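Local coordinates for HET-C2 (Podospora anserina, PDB 3KV0), which probably binds single lipid molecules and carries them between membranes as a fungal glycolipid transfer protein of the GLTP family, at residues D54-S58 with I59-P63; L109-V112 with R113-F117. All blocks are in the same frame, centred on the assembly; numbering follows the deposited sequence.

Overall arrangement
From the N terminus, helix 39-57 of HET-C2 leads into interaction 1, where residues 54-63 close a tight turn on the way to helix 67-72. Interaction 2 comes later and closes no loop: residues 109-117 are successive turns within helix 103-122. Both contacts are local, and they follow in series, neither nested nor crossed, their centres about 17 Å apart and their nearest atoms about 5 Å apart without touching. They are related through helix 39-57, which leads into interaction 1 and whose Phe-42 and Leu-49 pack against Leu-115 of interaction 2.

Interaction 1: residues D54-S58 with I59-P63; sequences DVLGS and IAFSP
Phe-61 has CG anti to its own carbonyl carbon (chi1 -79°), a torsion that swings its ring towards Leu-56. Leu-56 CB rests 3.9 Å from Phe-61 CD2, so the leucine touches the ring with the root of its side chain, while its CD1 lies over one face of the ring. The backbone sets this meeting up. Phe-61 N donates a short, straight hydrogen bond of 2.7 Å to Gly-57 O (167° at the hydrogen), and the same oxygen lies near the ring plane, at its edge, 3.4 Å from Phe-61 CB. In the GLTP fold, an all-helical one, this is a helix exit: the C-terminal part of helix 39-57 passes into a type I beta turn from Ile-59 to Ser-62, at the start of the loop to helix 67-72. Ile-59 O holds the turn twice over, taking Ser-62 N at 3.2 Å and Ser-62 OG at 2.7 Å, both from the same face of its carbonyl plane. Ser-58 OG reaches back one helical turn and donates to Asp-54 OD1 at 3.1 Å, meeting it from above the carboxylate plane, 46° out of it. Replacing Ser-58 with alanine removes that hydroxyl, which would probably leave Asp-54 OD1 without this donor and its carboxylate freer to turn. Ile-59 CD1 lies 4.0 Å from Ser-58 CB, an apolar touch between neighbours. On the inner side, Phe-136 of helix 132-142 meets both the Phe-61 ring and Leu-56.

Interaction 2: residues L109-V112 with R113-F117; sequences LWLV and RGLEF
Leu-111 O receives the shortest bond here, from Leu-115 N at 2.8 Å, and the same i to i+4 pattern joins Arg-113 to Leu-109, Gly-114 to Trp-110 and Glu-116 to Val-112. One turn apart, the leucines also touch, Leu-111 CG lying 4.1 Å from Leu-115 CD1. On another side of the helix the Arg-113 guanidinium meets two neighbours, Trp-110 at its edge and Leu-109 over a face. The arginine chain runs extended from CG to NE and brings the guanidinium above the tryptophan: CZ stands 4.6 Å from the centroid of the Trp-110 six-membered ring and only 3° off the normal, a cation-pi contact. The two planes are nearly perpendicular (89°), so the guanidinium turns an edge to the indole face, with Arg-113 NH1 3.4 Å from Trp-110 CZ2. Leu-109 CG lies 3.8 Å from Arg-113 CZ, over the centre of the guanidinium; with CG anti to the backbone N (chi1 -179°), that leucine runs alongside the arginine. His-147 touches both Trp-110 and Arg-113. Trp-110, with Asn-71 and His-147 beside it, is consistent with the headgroup recognition site of the GLTP fold, where relatives stack a sugar on an indole.

Interaction 1: residues D54-S58 with I59-P63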
loop_
_atom_site.group_PDB
_atom_site.type_symbol
_atom_site.label_atom_id
_atom_site.label_comp_id
_atom_site.label_asym_id
_atom_site.label_seq_id
_atom_site.Cartn_x
_atom_site.Cartn_y
_atom_site.Cartn_z
ATOM N N ASP A 54 7.519 4.571 9.203
ATOM C CA ASP A 54 8.263 5.305 10.227
ATOM C C ASP A 54 8.135 4.656 11.604
ATOM O O ASP A 54 9.112 4.588 12.358
ATOM C CB ASP A 54 7.817 6.749 10.232
ATOM C CG ASP A 54 8.208 7.466 8.936
ATOM O OD1 ASP A 54 9.278 7.140 8.365
ATOM O OD2 ASP A 54 7.426 8.302 8.469
ATOM N N VAL A 55 6.940 4.140 11.890
ATOM C CA VAL A 55 6.650 3.419 13.133
ATOM C C VAL A 55 7.470 2.150 13.167
ATOM O O VAL A 55 8.064 1.828 14.183
ATOM C CB VAL A 55 5.149 3.048 13.238
ATOM C CG1 VAL A 55 4.868 2.277 14.523
ATOM C CG2 VAL A 55 4.291 4.278 13.184
ATOM N N LEU A 56 7.516 1.435 12.046
ATOM C CA LEU A 56 8.251 0.174 11.936
ATOM C C LEU A 56 9.771 0.332 12.012
ATOM O O LEU A 56 10.477 -0.528 12.583
ATOM C CB LEU A 56 7.942 -0.495 10.592
ATOM C CG LEU A 56 6.610 -1.232 10.523
ATOM C CD1 LEU A 56 6.241 -1.527 9.057
ATOM C CD2 LEU A 56 6.738 -2.536 11.305
ATOM N N GLY A 57 10.277 1.395 11.397
ATOM C CA GLY A 57 11.715 1.552 11.274
ATOM C C GLY A 57 12.051 2.586 10.221
ATOM O O GLY A 57 12.304 2.240 9.047
ATOM N N SER A 58 12.113 3.838 10.678
ATOM C CA SER A 58 12.295 5.014 9.813
ATOM C C SER A 58 13.420 4.817 8.804
ATOM O O SER A 58 13.198 4.923 7.594
ATOM C CB SER A 58 12.548 6.272 10.640
ATOM O OG SER A 58 11.916 7.375 10.028
ATOM N N ILE A 59 14.610 4.492 9.303
ATOM C CA ILE A 59 15.766 4.289 8.463
ATOM C C ILE A 59 15.614 3.013 7.647
ATOM O O ILE A 59 15.819 3.018 6.420
ATOM C CB ILE A 59 17.111 4.252 9.313
ATOM C CG1 ILE A 59 17.533 5.673 9.757
ATOM C CG2 ILE A 59 18.223 3.746 8.533
ATOM C CD1 ILE A 59 16.576 6.365 10.651
ATOM N N ALA A 60 15.285 1.922 8.341
ATOM C CA ALA A 60 15.273 0.594 7.726
ATOM C C ALA A 60 14.307 0.522 6.540
ATOM O O ALA A 60 14.673 0.051 5.467
ATOM C CB ALA A 60 14.883 -0.464 8.791
ATOM N N PHE A 61 13.103 0.997 6.764
ATOM C CA PHE A 61 12.034 1.003 5.745
ATOM C C PHE A 61 11.970 2.233 4.862
ATOM O O PHE A 61 11.050 2.342 4.049
ATOM C CB PHE A 61 10.699 0.806 6.410
ATOM C CG PHE A 61 10.445 -0.632 6.749
ATOM C CD1 PHE A 61 9.967 -1.508 5.768
ATOM C CD2 PHE A 61 10.753 -1.130 8.015
ATOM C CE1 PHE A 61 9.748 -2.875 6.067
ATOM C CE2 PHE A 61 10.553 -2.491 8.312
ATOM C CZ PHE A 61 10.036 -3.347 7.338
ATOM N N SER A 62 12.954 3.134 4.982
ATOM C CA SER A 62 12.971 4.301 4.099
ATOM C C SER A 62 13.008 3.961 2.593
ATOM O O SER A 62 12.415 4.668 1.775
ATOM C CB SER A 62 14.049 5.329 4.552
ATOM O OG SER A 62 15.316 4.764 4.391
ATOM N N PRO A 63 13.684 2.862 2.187
ATOM C CA PRO A 63 13.574 2.543 0.763
ATOM C C PRO A 63 12.138 2.184 0.321
ATOM O O PRO A 63 11.727 2.592 -0.752
ATOM C CB PRO A 63 14.519 1.329 0.586
ATOM C CG PRO A 63 15.363 1.282 1.801
ATOM C CD PRO A 63 14.593 1.931 2.890
#

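Interaction 2: residues L109-V112 with R113-F117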
loop_
_atom_site.group_PDB
_atom_site.type_symbol
_atom_site.label_atom_id
_atom_site.label_comp_id
_atom_site.label_asym_id
_atom_site.label_seq_id
_atom_site.Cartn_x
_atom_site.Cartn_y
_atom_site.Cartn_z
ATOM N N LEU A 109 0.751 -0.114 -10.898
ATOM C CA LEU A 109 1.171 -1.518 -10.790
ATOM C C LEU A 109 2.093 -1.729 -9.576
ATOM O O LEU A 109 1.892 -2.614 -8.749
ATOM C CB LEU A 109 1.915 -1.936 -12.084
ATOM C CG LEU A 109 2.450 -3.368 -12.239
ATOM C CD1 LEU A 109 1.295 -4.386 -12.198
ATOM C CD2 LEU A 109 3.297 -3.467 -13.556
ATOM N N TRP A 110 3.141 -0.942 -9.513
ATOM C CA TRP A 110 4.116 -1.070 -8.425
ATOM C C TRP A 110 3.565 -0.603 -7.079
ATOM O O TRP A 110 3.941 -1.126 -6.035
ATOM C CB TRP A 110 5.395 -0.341 -8.760
ATOM C CG TRP A 110 6.203 -1.067 -9.786
ATOM C CD1 TRP A 110 6.267 -0.803 -11.118
ATOM C CD2 TRP A 110 7.077 -2.183 -9.564
ATOM N NE1 TRP A 110 7.104 -1.691 -11.743
ATOM C CE2 TRP A 110 7.642 -2.527 -10.808
ATOM C CE3 TRP A 110 7.433 -2.915 -8.444
ATOM C CZ2 TRP A 110 8.558 -3.560 -10.950
ATOM C CZ3 TRP A 110 8.319 -3.942 -8.576
ATOM C CH2 TRP A 110 8.883 -4.266 -9.817
ATOM N N LEU A 111 2.736 0.439 -7.071
ATOM C CA LEU A 111 2.107 0.855 -5.819
ATOM C C LEU A 111 1.245 -0.274 -5.234
ATOM O O LEU A 111 1.264 -0.536 -4.014
ATOM C CB LEU A 111 1.234 2.088 -6.030
ATOM C CG LEU A 111 0.502 2.649 -4.821
ATOM C CD1 LEU A 111 1.477 2.957 -3.675
ATOM C CD2 LEU A 111 -0.256 3.948 -5.250
ATOM N N VAL A 112 0.436 -0.888 -6.083
ATOM C CA VAL A 112 -0.455 -1.959 -5.638
ATOM C C VAL A 112 0.356 -3.140 -5.120
ATOM O O VAL A 112 -0.009 -3.726 -4.104
ATOM C CB VAL A 112 -1.451 -2.389 -6.727
ATOM C CG1 VAL A 112 -2.205 -3.654 -6.285
ATOM C CG2 VAL A 112 -2.453 -1.195 -6.993
ATOM N N ARG A 113 1.475 -3.469 -5.776
ATOM C CA ARG A 113 2.358 -4.485 -5.202
ATOM C C ARG A 113 2.885 -4.109 -3.806
ATOM O O ARG A 113 2.965 -4.942 -2.931
ATOM C CB ARG A 113 3.539 -4.730 -6.147
ATOM C CG ARG A 113 3.129 -5.515 -7.413
ATOM C CD ARG A 113 4.285 -5.573 -8.398
ATOM N NE ARG A 113 3.916 -6.276 -9.614
ATOM C CZ ARG A 113 4.585 -6.195 -10.760
ATOM N NH1 ARG A 113 5.672 -5.431 -10.873
ATOM N NH2 ARG A 113 4.154 -6.888 -11.801
ATOM N N GLY A 114 3.249 -2.839 -3.608
ATOM C CA GLY A 114 3.728 -2.360 -2.330
ATOM C C GLY A 114 2.641 -2.359 -1.256
ATOM O O GLY A 114 2.861 -2.723 -0.129
ATOM N N LEU A 115 1.456 -1.932 -1.625
ATOM C CA LEU A 115 0.291 -2.006 -0.740
ATOM C C LEU A 115 -0.017 -3.454 -0.337
ATOM O O LEU A 115 -0.289 -3.726 0.800
ATOM C CB LEU A 115 -0.938 -1.362 -1.395
ATOM C CG LEU A 115 -0.894 0.142 -1.633
ATOM C CD1 LEU A 115 -2.118 0.582 -2.422
ATOM C CD2 LEU A 115 -0.763 0.910 -0.333
ATOM N N GLU A 116 0.030 -4.374 -1.271
ATOM C CA GLU A 116 -0.209 -5.778 -0.979
ATOM C C GLU A 116 0.875 -6.385 -0.102
ATOM O O GLU A 116 0.580 -7.137 0.819
ATOM C CB GLU A 116 -0.321 -6.611 -2.292
ATOM C CG GLU A 116 -0.812 -8.046 -2.005
ATOM C CD GLU A 116 -1.005 -8.900 -3.272
ATOM O OE1 GLU A 116 -0.422 -8.570 -4.297
ATOM O OE2 GLU A 116 -1.732 -9.913 -3.209
ATOM N N PHE A 117 2.132 -6.082 -0.378
ATOM C CA PHE A 117 3.222 -6.441 0.521
ATOM C C PHE A 117 2.954 -5.992 1.966
ATOM O O PHE A 117 3.059 -6.760 2.905
ATOM C CB PHE A 117 4.496 -5.786 -0.045
ATOM C CG PHE A 117 5.640 -5.720 0.893
ATOM C CD1 PHE A 117 6.189 -6.871 1.435
ATOM C CD2 PHE A 117 6.256 -4.493 1.189
ATOM C CE1 PHE A 117 7.243 -6.793 2.297
ATOM C CE2 PHE A 117 7.314 -4.445 2.043
ATOM C CZ PHE A 117 7.830 -5.575 2.569
#